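PDB 2GLF: probable M18-family aminopeptidase 1 from Thermotoga maritima, which probably removes N-terminal residues from peptides as a zinc-dependent metallopeptidase, and carries manganese(II) ions in this crystal. Local coordinates for residues Leu88-Ile93 with Ile273-Glu278; Phe292-Leu297 with Glu315-Thr320; Val322-Val327 with Gly401-Phe406; Ala352-Thr357 with Gln388-Gly393; Asn366-Glu371 with Asp413-Gly418. All coordinates share one frame; numbering follows the deposited sequence.

Contact 1 (Leu88-Ile93 with Ile273-Glu278). With MN (manganese (II) ion), chain E.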
# COMPACT_ATOMS: atom_id res chain seq x y z
N LEU A 88 -1.10 2.99 -56.47
CA LEU A 88 -0.68 4.08 -55.61
C LEU A 88 0.05 3.59 -54.38
O LEU A 88 -0.30 2.58 -53.78
CB LEU A 88 -1.89 4.87 -55.12
CG LEU A 88 -2.78 5.58 -56.12
CD1 LEU A 88 -3.93 6.22 -55.35
CD2 LEU A 88 -1.98 6.62 -56.89
N VAL A 89 1.09 4.32 -54.01
CA VAL A 89 1.84 4.02 -52.81
C VAL A 89 1.65 5.33 -52.04
O VAL A 89 1.87 6.42 -52.60
CB VAL A 89 3.32 3.73 -53.12
CG1 VAL A 89 3.89 4.84 -53.95
CG2 VAL A 89 4.11 3.57 -51.84
N VAL A 90 1.20 5.26 -50.80
CA VAL A 90 0.97 6.47 -50.02
C VAL A 90 1.77 6.52 -48.73
O VAL A 90 2.04 5.49 -48.12
CB VAL A 90 -0.52 6.61 -49.65
CG1 VAL A 90 -1.34 6.67 -50.92
CG2 VAL A 90 -0.96 5.44 -48.79
N ALA A 91 2.13 7.74 -48.33
CA ALA A 91 2.90 7.95 -47.11
C ALA A 91 2.55 9.30 -46.48
O ALA A 91 1.77 10.08 -47.04
CB ALA A 91 4.38 7.88 -47.41
N HIS A 92 3.11 9.57 -45.31
CA HIS A 92 2.87 10.83 -44.63
C HIS A 92 4.19 11.58 -44.44
O HIS A 92 5.24 10.97 -44.26
CB HIS A 92 2.15 10.61 -43.28
CG HIS A 92 2.99 9.95 -42.22
ND1 HIS A 92 3.75 10.67 -41.32
CD2 HIS A 92 3.11 8.65 -41.86
CE1 HIS A 92 4.30 9.84 -40.45
NE2 HIS A 92 3.93 8.61 -40.76
N ILE A 93 4.13 12.90 -44.52
CA ILE A 93 5.33 13.69 -44.39
C ILE A 93 5.40 14.52 -43.12
O ILE A 93 6.29 15.36 -42.97
CB ILE A 93 5.52 14.60 -45.63
CG1 ILE A 93 4.26 15.42 -45.89
CG2 ILE A 93 5.84 13.75 -46.85
CD1 ILE A 93 4.39 16.35 -47.08
N ILE A 273 0.82 9.65 -53.09
CA ILE A 273 0.19 10.73 -52.35
C ILE A 273 0.89 10.92 -51.01
O ILE A 273 1.20 9.95 -50.31
CB ILE A 273 -1.29 10.45 -52.13
CG1 ILE A 273 -1.94 10.16 -53.48
CG2 ILE A 273 -1.97 11.64 -51.50
CD1 ILE A 273 -3.31 9.56 -53.35
N PHE A 274 1.15 12.17 -50.66
CA PHE A 274 1.85 12.50 -49.43
C PHE A 274 0.95 13.28 -48.49
O PHE A 274 0.58 14.42 -48.79
CB PHE A 274 3.09 13.32 -49.77
CG PHE A 274 4.08 12.58 -50.63
CD1 PHE A 274 4.66 13.21 -51.71
CD2 PHE A 274 4.46 11.28 -50.33
CE1 PHE A 274 5.62 12.55 -52.48
CE2 PHE A 274 5.41 10.62 -51.09
CZ PHE A 274 5.99 11.26 -52.17
N PHE A 275 0.61 12.69 -47.35
CA PHE A 275 -0.27 13.36 -46.39
C PHE A 275 0.42 13.97 -45.19
O PHE A 275 1.57 13.65 -44.88
CB PHE A 275 -1.36 12.41 -45.90
CG PHE A 275 -2.25 11.90 -46.99
CD1 PHE A 275 -1.96 10.70 -47.64
CD2 PHE A 275 -3.38 12.61 -47.37
CE1 PHE A 275 -2.80 10.22 -48.65
CE2 PHE A 275 -4.23 12.14 -48.38
CZ PHE A 275 -3.94 10.94 -49.02
N ASP A 276 -0.31 14.85 -44.52
CA ASP A 276 0.14 15.56 -43.33
C ASP A 276 -0.87 15.17 -42.24
O ASP A 276 -1.93 14.64 -42.55
CB ASP A 276 0.15 17.07 -43.66
CG ASP A 276 -0.01 17.98 -42.43
OD1 ASP A 276 -1.00 18.76 -42.42
OD2 ASP A 276 0.83 17.97 -41.51
N LYS A 277 -0.53 15.38 -40.97
CA LYS A 277 -1.45 15.07 -39.87
C LYS A 277 -1.63 13.59 -39.51
O LYS A 277 -2.47 13.28 -38.67
CB LYS A 277 -2.83 15.68 -40.15
CG LYS A 277 -3.06 17.08 -39.61
CD LYS A 277 -1.97 18.04 -40.05
CE LYS A 277 -2.27 19.48 -39.68
NZ LYS A 277 -2.24 19.72 -38.22
N GLU A 278 -0.88 12.68 -40.11
CA GLU A 278 -1.05 11.27 -39.76
C GLU A 278 -0.67 11.02 -38.31
O GLU A 278 -1.35 10.28 -37.60
CB GLU A 278 -0.21 10.37 -40.66
CG GLU A 278 0.94 9.67 -39.94
CD GLU A 278 0.52 8.43 -39.19
OE1 GLU A 278 1.36 7.87 -38.45
OE2 GLU A 278 -0.64 8.00 -39.34
MN MN E . 4.51 6.56 -39.57
O HOH W 1 5.56 4.66 -38.64
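Val90 with Ile273, Ala91 with Phe274 and His92 with Phe275 form three parallel bridges, and the axes of the two strands, 4.6 Å apart at their closest, run within 21° of each other. The tight part is a short ladder. Ala91 N donates to Ile273 O at 3.1 Å, Phe275 N to Ala91 O at 2.9 Å, and Ile93 N to Phe275 O at 2.7 Å. The earlier end is looser, since the bond from Ile273 N to Val89 O is weak at 3.4 Å. There Val90 and Ile273 lie side by side, pointing the same way on the face that also carries His92 and Phe275. The Ile93 and Phe274 side chains cross at about a right angle, with Ile93 CG2 4.0 Å from Phe274 CB.

The contact is buried almost throughout; towards the metal, Glu278 is partly exposed, and its placement over the His92 ring is doubtful. With CG set between its backbone N and carbonyl carbon (chi1 70°), the His92 ring reaches the manganese ion, which NE2 binds at 2.4 Å; Asp249 and Asp326 bind it too.

Strand 270-275 runs between strands 73-77 and 87-92, with strand 321-329 beyond. Helix 248-263 packs on Ala91 and Phe274, helix 33-45 on Phe274 and Ile93, and on the face of His92 and Phe275 the Phe407 ring meets that of Phe275.

Contact 2 (Phe292-Leu297 with Glu315-Thr320)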
# COMPACT_ATOMS: atom_id res chain seq x y z
N PHE A 292 -9.44 15.65 -50.35
CA PHE A 292 -8.37 15.98 -51.28
C PHE A 292 -8.00 14.83 -52.23
O PHE A 292 -7.83 15.03 -53.45
CB PHE A 292 -7.13 16.39 -50.48
CG PHE A 292 -5.87 16.46 -51.29
CD1 PHE A 292 -5.78 17.33 -52.37
CD2 PHE A 292 -4.78 15.67 -50.96
CE1 PHE A 292 -4.60 17.42 -53.11
CE2 PHE A 292 -3.60 15.75 -51.69
CZ PHE A 292 -3.50 16.62 -52.77
N TYR A 293 -7.87 13.64 -51.67
CA TYR A 293 -7.52 12.44 -52.41
C TYR A 293 -8.52 12.11 -53.51
O TYR A 293 -8.13 11.83 -54.64
CB TYR A 293 -7.39 11.28 -51.43
CG TYR A 293 -7.36 9.91 -52.04
CD1 TYR A 293 -6.49 9.60 -53.09
CD2 TYR A 293 -8.17 8.89 -51.54
CE1 TYR A 293 -6.42 8.31 -53.61
CE2 TYR A 293 -8.10 7.60 -52.04
CZ TYR A 293 -7.22 7.31 -53.08
OH TYR A 293 -7.13 6.02 -53.55
N LEU A 294 -9.80 12.12 -53.19
CA LEU A 294 -10.81 11.82 -54.19
C LEU A 294 -11.05 13.02 -55.09
O LEU A 294 -11.41 12.87 -56.26
CB LEU A 294 -12.11 11.40 -53.51
CG LEU A 294 -11.97 10.09 -52.73
CD1 LEU A 294 -13.35 9.59 -52.35
CD2 LEU A 294 -11.24 9.04 -53.58
N LYS A 295 -10.84 14.21 -54.55
CA LYS A 295 -11.01 15.43 -55.33
C LYS A 295 -9.94 15.43 -56.41
O LYS A 295 -10.15 15.98 -57.50
CB LYS A 295 -10.85 16.66 -54.44
CG LYS A 295 -10.75 17.96 -55.20
CD LYS A 295 -10.82 19.15 -54.27
CE LYS A 295 -10.24 20.38 -54.92
NZ LYS A 295 -8.78 20.23 -55.18
N ALA A 296 -8.80 14.81 -56.11
CA ALA A 296 -7.70 14.72 -57.06
C ALA A 296 -8.03 13.73 -58.16
O ALA A 296 -7.69 13.94 -59.32
CB ALA A 296 -6.42 14.28 -56.34
N LEU A 297 -8.69 12.64 -57.78
CA LEU A 297 -9.05 11.62 -58.75
C LEU A 297 -10.23 12.05 -59.62
O LEU A 297 -10.26 11.77 -60.82
CB LEU A 297 -9.35 10.29 -58.04
CG LEU A 297 -8.15 9.66 -57.31
CD1 LEU A 297 -8.47 8.23 -56.96
CD2 LEU A 297 -6.91 9.70 -58.19
N GLU A 315 -15.63 2.22 -59.72
CA GLU A 315 -14.78 1.28 -60.44
C GLU A 315 -13.33 1.67 -60.24
O GLU A 315 -12.49 0.82 -59.93
CB GLU A 315 -15.10 1.29 -61.94
CG GLU A 315 -14.32 0.24 -62.73
CD GLU A 315 -14.54 0.34 -64.23
OE1 GLU A 315 -14.00 -0.52 -64.97
OE2 GLU A 315 -15.23 1.28 -64.68
N VAL A 316 -13.03 2.96 -60.41
CA VAL A 316 -11.67 3.44 -60.23
C VAL A 316 -11.14 2.89 -58.91
O VAL A 316 -10.15 2.15 -58.89
CB VAL A 316 -11.61 5.00 -60.21
CG1 VAL A 316 -10.17 5.46 -59.99
CG2 VAL A 316 -12.15 5.56 -61.52
N LEU A 317 -11.80 3.23 -57.80
CA LEU A 317 -11.37 2.76 -56.48
C LEU A 317 -11.51 1.24 -56.36
O LEU A 317 -10.74 0.61 -55.64
CB LEU A 317 -12.18 3.44 -55.38
CG LEU A 317 -12.01 4.95 -55.25
CD1 LEU A 317 -13.19 5.54 -54.48
CD2 LEU A 317 -10.68 5.26 -54.57
N GLU A 318 -12.50 0.67 -57.05
CA GLU A 318 -12.75 -0.77 -57.04
C GLU A 318 -11.46 -1.50 -57.44
O GLU A 318 -11.09 -2.52 -56.86
CB GLU A 318 -13.86 -1.10 -58.04
CG GLU A 318 -14.95 -1.98 -57.48
CD GLU A 318 -14.42 -3.31 -57.00
OE1 GLU A 318 -13.62 -3.31 -56.04
OE2 GLU A 318 -14.81 -4.34 -57.58
N ASN A 319 -10.82 -0.98 -58.48
CA ASN A 319 -9.55 -1.51 -58.94
C ASN A 319 -8.60 -0.58 -58.19
O ASN A 319 -9.05 0.19 -57.34
CB ASN A 319 -9.41 -1.34 -60.45
CG ASN A 319 -10.59 -1.93 -61.21
OD1 ASN A 319 -10.93 -3.10 -61.03
ND2 ASN A 319 -11.20 -1.12 -62.06
N THR A 320 -7.31 -0.60 -58.50
CA THR A 320 -6.36 0.26 -57.80
C THR A 320 -5.82 -0.42 -56.55
O THR A 320 -6.52 -0.60 -55.56
CB THR A 320 -6.99 1.62 -57.35
OG1 THR A 320 -7.37 2.39 -58.49
CG2 THR A 320 -6.00 2.41 -56.50
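Thr320 OG1 is held from two directions: it donates to Val316 O at 2.8 Å and is hydrogen-bonded to Leu86 N. The donor stands 42° out of the plane of the Val316 carbonyl, so this bond does not follow a lone pair. It ties the chain back onto helix 310-318 just after Asn319, the first residue to leave helical backbone angles.

Between Phe292-Leu297 and Glu315-Thr320 themselves no hydrogen bond forms, and the contact is apolar. Leu317 CD2 is its focus. Leu294 CD2 meets it at 3.9 Å, the two leucine side chains crossing at about a right angle. Tyr293 slides past Leu317 in the opposite direction; with CG opposite the backbone N (chi1 166°) the ring extends far enough to put OH 3.8 Å from Leu317 CD2, an oblique approach. Leu297 CD1 adds a looser touch on Val316 CG1 at 4.4 Å.

The nearest CA atoms, of Leu297 and Val316, are 8.7 Å apart, and the contact is made by side-chain ends, methyl groups and one hydroxyl. Leu317 also packs on Arg291 of a neighbouring subunit, and Leu297 on Phe76 of strand 73-77. Two successive helices joining parallel strands 270-275 and 321-329, with strand 87-92 between those strands, form a beta-alpha-alpha-beta crossover connection, as expected of an alpha/beta fold with helices packed on a central sheet.

Contact 3 (Val322-Val327 with Gly401-Phe406); sequences VISGDV and GTIAKF. With MN (manganese (II) ion), chain E.
Thr402 and Ala404 meet Ser324 and Asp326 where a helix-capping turn lies against the middle of the broken strand 321-329, beside the metal site of this alpha/beta fold. Gly401, whose N is bonded to Thr357 O, leads the chain in.

Thr402 follows, and it splits its two branches. With OG1 between the backbone N and the carbonyl carbon (chi1 58°), the methyl CG2 turns to Asp326 and lies 3.7 Å from its OD1, the two side chains passing in opposite directions. Thr402 OG1 accepts a weak capping bond from Ala404 N at 3.5 Å. It also approaches Ser324 OG to 3.7 Å, too far for a bond; instead both hydroxyls are hydrogen-bonded to Asp416 OD2, so one carboxylate oxygen links strand and turn. Ile403 comes next and touches more lightly, its CG1 4.2 Å from Ser324 OG; beyond that it packs on Val90. Ala404, two residues on from Thr402, sets CB 3.5 Å from Ser324 OG.

In Val322-Val327, Asp326 binds manganese through both carboxylate oxygens, OD1 at 2.5 Å and OD2 at 2.4 Å. His92 and Asp249 bind the same ion, as does a water. Asp326 OD2 is additionally fixed by its own chain: Val327 N donates to it at 2.8 Å, meeting the anti side 30° out of the carboxylate plane.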
# COMPACT_ATOMS: atom_id res chain seq x y z
N VAL A 322 -3.39 -0.30 -53.43
CA VAL A 322 -2.75 0.73 -52.61
C VAL A 322 -1.71 0.11 -51.68
O VAL A 322 -1.98 -0.87 -50.99
CB VAL A 322 -3.79 1.51 -51.75
CG1 VAL A 322 -3.08 2.51 -50.85
CG2 VAL A 322 -4.77 2.23 -52.66
N ILE A 323 -0.52 0.68 -51.71
CA ILE A 323 0.56 0.23 -50.85
C ILE A 323 0.71 1.33 -49.81
O ILE A 323 1.02 2.48 -50.14
CB ILE A 323 1.90 0.12 -51.60
CG1 ILE A 323 1.77 -0.84 -52.79
CG2 ILE A 323 3.00 -0.34 -50.63
CD1 ILE A 323 1.52 -2.25 -52.40
N SER A 324 0.44 0.98 -48.55
CA SER A 324 0.55 1.92 -47.45
C SER A 324 2.03 1.97 -47.06
O SER A 324 2.54 1.07 -46.39
CB SER A 324 -0.29 1.43 -46.27
OG SER A 324 -0.19 2.31 -45.17
N GLY A 325 2.73 3.01 -47.49
CA GLY A 325 4.15 3.12 -47.19
C GLY A 325 4.49 3.76 -45.86
O GLY A 325 4.55 4.98 -45.75
N ASP A 326 4.72 2.93 -44.84
CA ASP A 326 5.08 3.41 -43.51
C ASP A 326 6.08 2.44 -42.88
O ASP A 326 6.17 1.28 -43.28
CB ASP A 326 3.84 3.57 -42.64
CG ASP A 326 4.02 4.60 -41.54
OD1 ASP A 326 3.02 4.98 -40.91
OD2 ASP A 326 5.16 5.04 -41.30
N VAL A 327 6.83 2.92 -41.90
CA VAL A 327 7.86 2.12 -41.23
C VAL A 327 7.36 1.22 -40.12
O VAL A 327 6.33 1.50 -39.49
CB VAL A 327 8.93 3.03 -40.62
CG1 VAL A 327 9.56 3.92 -41.69
CG2 VAL A 327 8.30 3.89 -39.53
N GLY A 401 -1.64 1.28 -36.00
CA GLY A 401 -2.62 1.96 -36.83
C GLY A 401 -1.97 2.92 -37.81
O GLY A 401 -1.36 3.91 -37.40
N THR A 402 -2.09 2.63 -39.10
CA THR A 402 -1.53 3.49 -40.14
C THR A 402 -2.67 4.04 -40.97
O THR A 402 -3.84 3.78 -40.68
CB THR A 402 -0.58 2.72 -41.07
OG1 THR A 402 -1.30 1.63 -41.66
CG2 THR A 402 0.61 2.18 -40.30
N ILE A 403 -2.34 4.80 -42.01
CA ILE A 403 -3.37 5.40 -42.85
C ILE A 403 -4.00 4.42 -43.84
O ILE A 403 -4.97 4.75 -44.52
CB ILE A 403 -2.83 6.62 -43.62
CG1 ILE A 403 -1.86 6.17 -44.72
CG2 ILE A 403 -2.12 7.55 -42.66
CD1 ILE A 403 -1.44 7.31 -45.64
N ALA A 404 -3.46 3.20 -43.89
CA ALA A 404 -3.98 2.19 -44.79
C ALA A 404 -5.50 2.05 -44.66
O ALA A 404 -6.21 2.05 -45.66
CB ALA A 404 -3.31 0.85 -44.51
N LYS A 405 -5.98 1.95 -43.43
CA LYS A 405 -7.42 1.80 -43.19
C LYS A 405 -8.30 2.77 -43.99
O LYS A 405 -9.32 2.37 -44.57
CB LYS A 405 -7.72 1.96 -41.70
CG LYS A 405 -7.50 3.37 -41.18
CD LYS A 405 -8.07 3.56 -39.78
CE LYS A 405 -7.29 2.77 -38.73
NZ LYS A 405 -7.80 3.06 -37.37
N PHE A 406 -7.90 4.04 -44.03
CA PHE A 406 -8.66 5.07 -44.74
C PHE A 406 -8.86 4.80 -46.22
O PHE A 406 -9.91 5.12 -46.78
CB PHE A 406 -8.00 6.43 -44.55
CG PHE A 406 -7.82 6.81 -43.12
CD1 PHE A 406 -8.89 6.74 -42.23
CD2 PHE A 406 -6.57 7.23 -42.65
CE1 PHE A 406 -8.72 7.07 -40.88
CE2 PHE A 406 -6.39 7.56 -41.30
CZ PHE A 406 -7.47 7.48 -40.42
MN MN E . 4.51 6.56 -39.57
O HOH W 1 5.56 4.66 -38.64

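Contact 4 (Ala352-Thr357 with Gln388-Gly393)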
# COMPACT_ATOMS: atom_id res chain seq x y z
N ALA A 352 9.72 -4.61 -45.19
CA ALA A 352 8.82 -5.28 -44.27
C ALA A 352 7.41 -5.23 -44.81
O ALA A 352 6.92 -4.18 -45.22
CB ALA A 352 8.88 -4.63 -42.91
N LEU A 353 6.76 -6.39 -44.81
CA LEU A 353 5.38 -6.51 -45.26
C LEU A 353 4.56 -6.71 -43.99
O LEU A 353 4.70 -7.72 -43.29
CB LEU A 353 5.25 -7.71 -46.21
CG LEU A 353 3.90 -8.03 -46.87
CD1 LEU A 353 4.13 -8.85 -48.12
CD2 LEU A 353 3.00 -8.79 -45.89
N VAL A 354 3.74 -5.71 -43.67
CA VAL A 354 2.91 -5.74 -42.46
C VAL A 354 1.46 -6.01 -42.83
O VAL A 354 0.79 -5.15 -43.41
CB VAL A 354 2.96 -4.39 -41.72
CG1 VAL A 354 2.40 -4.55 -40.34
CG2 VAL A 354 4.39 -3.87 -41.67
N LYS A 355 0.96 -7.19 -42.48
CA LYS A 355 -0.42 -7.54 -42.79
C LYS A 355 -1.43 -6.79 -41.92
O LYS A 355 -2.54 -6.51 -42.37
CB LYS A 355 -0.62 -9.05 -42.64
CG LYS A 355 -1.99 -9.52 -43.07
CD LYS A 355 -2.00 -11.00 -43.32
CE LYS A 355 -3.40 -11.50 -43.64
NZ LYS A 355 -4.33 -11.30 -42.50
N TYR A 356 -1.04 -6.46 -40.69
CA TYR A 356 -1.92 -5.74 -39.77
C TYR A 356 -1.17 -5.07 -38.62
O TYR A 356 -0.08 -5.51 -38.22
CB TYR A 356 -2.99 -6.68 -39.20
CG TYR A 356 -2.44 -7.91 -38.50
CD1 TYR A 356 -1.75 -7.80 -37.30
CD2 TYR A 356 -2.58 -9.17 -39.07
CE1 TYR A 356 -1.20 -8.91 -36.67
CE2 TYR A 356 -2.04 -10.29 -38.46
CZ TYR A 356 -1.35 -10.16 -37.26
OH TYR A 356 -0.79 -11.26 -36.66
N THR A 357 -1.76 -4.00 -38.09
CA THR A 357 -1.19 -3.23 -36.99
C THR A 357 -2.28 -2.59 -36.14
O THR A 357 -2.64 -1.43 -36.37
CB THR A 357 -0.29 -2.08 -37.50
OG1 THR A 357 -1.02 -1.28 -38.42
CG2 THR A 357 0.95 -2.63 -38.17
N GLN A 388 10.59 -9.34 -45.88
CA GLN A 388 10.40 -10.10 -44.64
C GLN A 388 9.06 -9.71 -44.03
O GLN A 388 8.56 -8.62 -44.28
CB GLN A 388 11.55 -9.78 -43.67
CG GLN A 388 11.68 -8.30 -43.32
CD GLN A 388 12.86 -8.01 -42.40
OE1 GLN A 388 13.16 -8.78 -41.49
NE2 GLN A 388 13.53 -6.88 -42.63
N VAL A 389 8.47 -10.60 -43.23
CA VAL A 389 7.19 -10.30 -42.59
C VAL A 389 7.48 -9.51 -41.33
O VAL A 389 8.51 -9.72 -40.69
CB VAL A 389 6.39 -11.59 -42.22
CG1 VAL A 389 6.96 -12.79 -42.94
CG2 VAL A 389 6.38 -11.80 -40.72
N ALA A 390 6.57 -8.62 -40.96
CA ALA A 390 6.77 -7.82 -39.75
C ALA A 390 5.49 -7.61 -38.97
O ALA A 390 4.41 -7.43 -39.54
CB ALA A 390 7.40 -6.48 -40.10
N THR A 391 5.61 -7.65 -37.65
CA THR A 391 4.49 -7.46 -36.76
C THR A 391 4.91 -6.41 -35.74
O THR A 391 6.07 -6.38 -35.32
CB THR A 391 4.15 -8.76 -36.02
OG1 THR A 391 3.77 -9.76 -36.98
CG2 THR A 391 3.01 -8.54 -35.06
N LEU A 392 3.97 -5.56 -35.35
CA LEU A 392 4.26 -4.50 -34.39
C LEU A 392 4.29 -5.02 -32.95
O LEU A 392 3.45 -4.67 -32.12
CB LEU A 392 3.21 -3.40 -34.52
CG LEU A 392 3.46 -2.13 -33.71
CD1 LEU A 392 4.73 -1.44 -34.20
CD2 LEU A 392 2.26 -1.21 -33.83
N GLY A 393 5.27 -5.87 -32.66
CA GLY A 393 5.42 -6.43 -31.33
C GLY A 393 4.49 -7.58 -30.97
O GLY A 393 3.55 -7.88 -31.72
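Ala352 pairs with Gln388 and Leu353 with Val389 as parallel neighbours, the two strands of a beta-alpha-beta unit whose helix is 370-382. Two backbone bonds hold the register: Leu353 N to Gln388 O at 2.9 Å and Ala390 N to Leu353 O at 3.1 Å.

On the Ala352 face, small side chains allow close approach, and Ala352 CB meets Ala390 CB at 3.7 Å with Cys328 of strand 321-329 packed against both. Gln388 starts from the same face but takes its amide elsewhere. Its CG sits between N and the carbonyl carbon (chi1 58°) and the chain then runs extended, so that NE2 bonds to the carbonyl oxygens of Lys346 and Gly350. Leu353, on the other face, packs on Met417.

Past the paired residues the contact thins. Leu392, the centre of an inverse gamma turn, is poorly ordered; it leans on Leu168 of a neighbouring subunit, and its CB is 4.4 Å from Thr357 CG2. For Val354, chi1 of -166° swings CG1 to the side opposite its own N, where that methyl comes 3.6 Å from Ala390 O, while CG2 lies 4.3 Å from Ala390 CB.

Contact 5 (Asn366-Glu371 with Asp413-Gly418); sequences NDAHAE and DVIDMG
The backbones of Asn366-His369 and Asp413-Ile415 run 108° apart from end to end and come nearest at Ala368 and Ile415, whose CA atoms are 5.4 Å from each other. No direct hydrogen bond joins them. A water does so instead: it accepts from His369 N at 3.0 Å and donates to Asp413 OD1 at 2.9 Å, bridging the N-cap residue of helix 370-382 to Asp413.

The same Asp413 OD1 lies in the plane of the His369 ring at its edge, 3.2 Å from CD2, with the carboxylate turned 73° from the ring. Neither polar group ends there, for His369 ND1 is bonded to Lys71 and Asp413 OD2 forms a salt bridge with Arg69, both of a neighbouring subunit. Ala368 CB touches Ile415 CD1 and lies 3.5 Å from Val414 O. Ile415 reaches it because its CG1 is trans to the backbone N (chi1 -179°). Asn366 OD1 lies beside Val414, 3.6 Å from its O without a hydrogen bond and 3.9 Å from its CB.

Strand 414-421 lies between strands 321-329 and 351-354. Helix 370-382 packs on Ile415 and Met417 through Phe372 and Val376, whereas helix 404-408 lies against Val414 and Asp416.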
# COMPACT_ATOMS: atom_id res chain seq x y z
N ASN A 366 -6.31 -1.89 -40.50
CA ASN A 366 -6.61 -2.54 -41.76
C ASN A 366 -5.92 -3.90 -41.70
O ASN A 366 -4.86 -4.03 -41.10
CB ASN A 366 -6.06 -1.73 -42.93
CG ASN A 366 -6.14 -2.47 -44.23
OD1 ASN A 366 -5.12 -2.80 -44.84
ND2 ASN A 366 -7.36 -2.76 -44.67
N ASP A 367 -6.53 -4.91 -42.30
CA ASP A 367 -5.95 -6.24 -42.28
C ASP A 367 -5.98 -6.86 -43.68
O ASP A 367 -6.93 -7.56 -44.04
CB ASP A 367 -6.71 -7.12 -41.29
CG ASP A 367 -6.06 -8.47 -41.09
OD1 ASP A 367 -6.55 -9.24 -40.24
OD2 ASP A 367 -5.06 -8.76 -41.79
N ALA A 368 -4.93 -6.59 -44.46
CA ALA A 368 -4.81 -7.09 -45.82
C ALA A 368 -5.34 -8.51 -45.99
O ALA A 368 -4.95 -9.42 -45.26
CB ALA A 368 -3.36 -7.05 -46.25
N HIS A 369 -6.25 -8.68 -46.95
CA HIS A 369 -6.86 -9.97 -47.23
C HIS A 369 -5.79 -10.91 -47.80
O HIS A 369 -4.86 -10.47 -48.46
CB HIS A 369 -7.98 -9.81 -48.26
CG HIS A 369 -9.03 -8.83 -47.85
ND1 HIS A 369 -9.82 -9.00 -46.73
CD2 HIS A 369 -9.45 -7.68 -48.43
CE1 HIS A 369 -10.68 -8.00 -46.64
NE2 HIS A 369 -10.48 -7.18 -47.66
N ALA A 370 -5.94 -12.20 -47.54
CA ALA A 370 -4.98 -13.17 -48.04
C ALA A 370 -4.78 -13.03 -49.55
O ALA A 370 -3.65 -13.07 -50.04
CB ALA A 370 -5.43 -14.57 -47.70
N GLU A 371 -5.88 -12.86 -50.28
CA GLU A 371 -5.80 -12.74 -51.74
C GLU A 371 -4.85 -11.63 -52.16
O GLU A 371 -4.04 -11.81 -53.07
CB GLU A 371 -7.19 -12.49 -52.34
CG GLU A 371 -8.31 -12.32 -51.33
CD GLU A 371 -8.72 -13.62 -50.66
OE1 GLU A 371 -9.26 -14.51 -51.35
OE2 GLU A 371 -8.48 -13.75 -49.44
N ASP A 413 -8.13 -2.33 -52.13
CA ASP A 413 -7.29 -3.18 -51.30
C ASP A 413 -5.97 -2.50 -50.94
O ASP A 413 -5.33 -1.88 -51.78
CB ASP A 413 -7.01 -4.50 -52.02
CG ASP A 413 -8.22 -5.43 -52.00
OD1 ASP A 413 -8.35 -6.22 -51.04
OD2 ASP A 413 -9.04 -5.36 -52.93
N VAL A 414 -5.59 -2.61 -49.67
CA VAL A 414 -4.38 -1.99 -49.16
C VAL A 414 -3.49 -2.97 -48.40
O VAL A 414 -3.95 -4.03 -47.96
CB VAL A 414 -4.73 -0.84 -48.22
CG1 VAL A 414 -3.51 0.04 -47.98
CG2 VAL A 414 -5.89 -0.06 -48.80
N ILE A 415 -2.22 -2.60 -48.24
CA ILE A 415 -1.23 -3.41 -47.55
C ILE A 415 -0.09 -2.52 -47.04
O ILE A 415 0.51 -1.78 -47.82
CB ILE A 415 -0.62 -4.49 -48.49
CG1 ILE A 415 0.40 -5.35 -47.73
CG2 ILE A 415 0.06 -3.83 -49.67
CD1 ILE A 415 -0.19 -6.17 -46.63
N ASP A 416 0.19 -2.59 -45.75
CA ASP A 416 1.27 -1.79 -45.17
C ASP A 416 2.61 -2.37 -45.60
O ASP A 416 2.81 -3.59 -45.57
CB ASP A 416 1.17 -1.79 -43.64
CG ASP A 416 -0.16 -1.25 -43.14
OD1 ASP A 416 -1.09 -2.06 -42.93
OD2 ASP A 416 -0.26 -0.02 -42.98
N MSE A 417 3.54 -1.51 -45.98
CA MSE A 417 4.85 -1.97 -46.43
C MSE A 417 5.88 -0.86 -46.28
O MSE A 417 5.61 0.31 -46.56
CB MSE A 417 4.75 -2.41 -47.88
CG MSE A 417 5.88 -3.30 -48.34
SE MSE A 417 5.41 -4.16 -50.00
CE MSE A 417 4.36 -5.61 -49.28
N GLY A 418 7.07 -1.23 -45.82
CA GLY A 418 8.13 -0.26 -45.63
C GLY A 418 9.29 -0.84 -44.85
O GLY A 418 9.27 -2.01 -44.48
O HOH W 2 -6.68 -6.31 -48.67

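Overall arrangement
From the N terminus, contact 1 closes first, bringing strand 270-275 back beside strand 87-92 after a long excursion that includes the separate six-stranded antiparallel sheet. Contact 2 follows in series as a short helical loop, and it touches contact 1 through Tyr293 and Ile273. Contact 3 opens next on strand 321-329, joined to contact 1 by backbone bonds and a shared manganese ion. Contact 4 opens and closes entirely between the two segments of contact 3. Contact 5 crosses both, starting within each loop and ending beyond it. Contacts 1, 3, 4 and 5 thus tie the mixed sheet from strand 270-275 to strand 387-389.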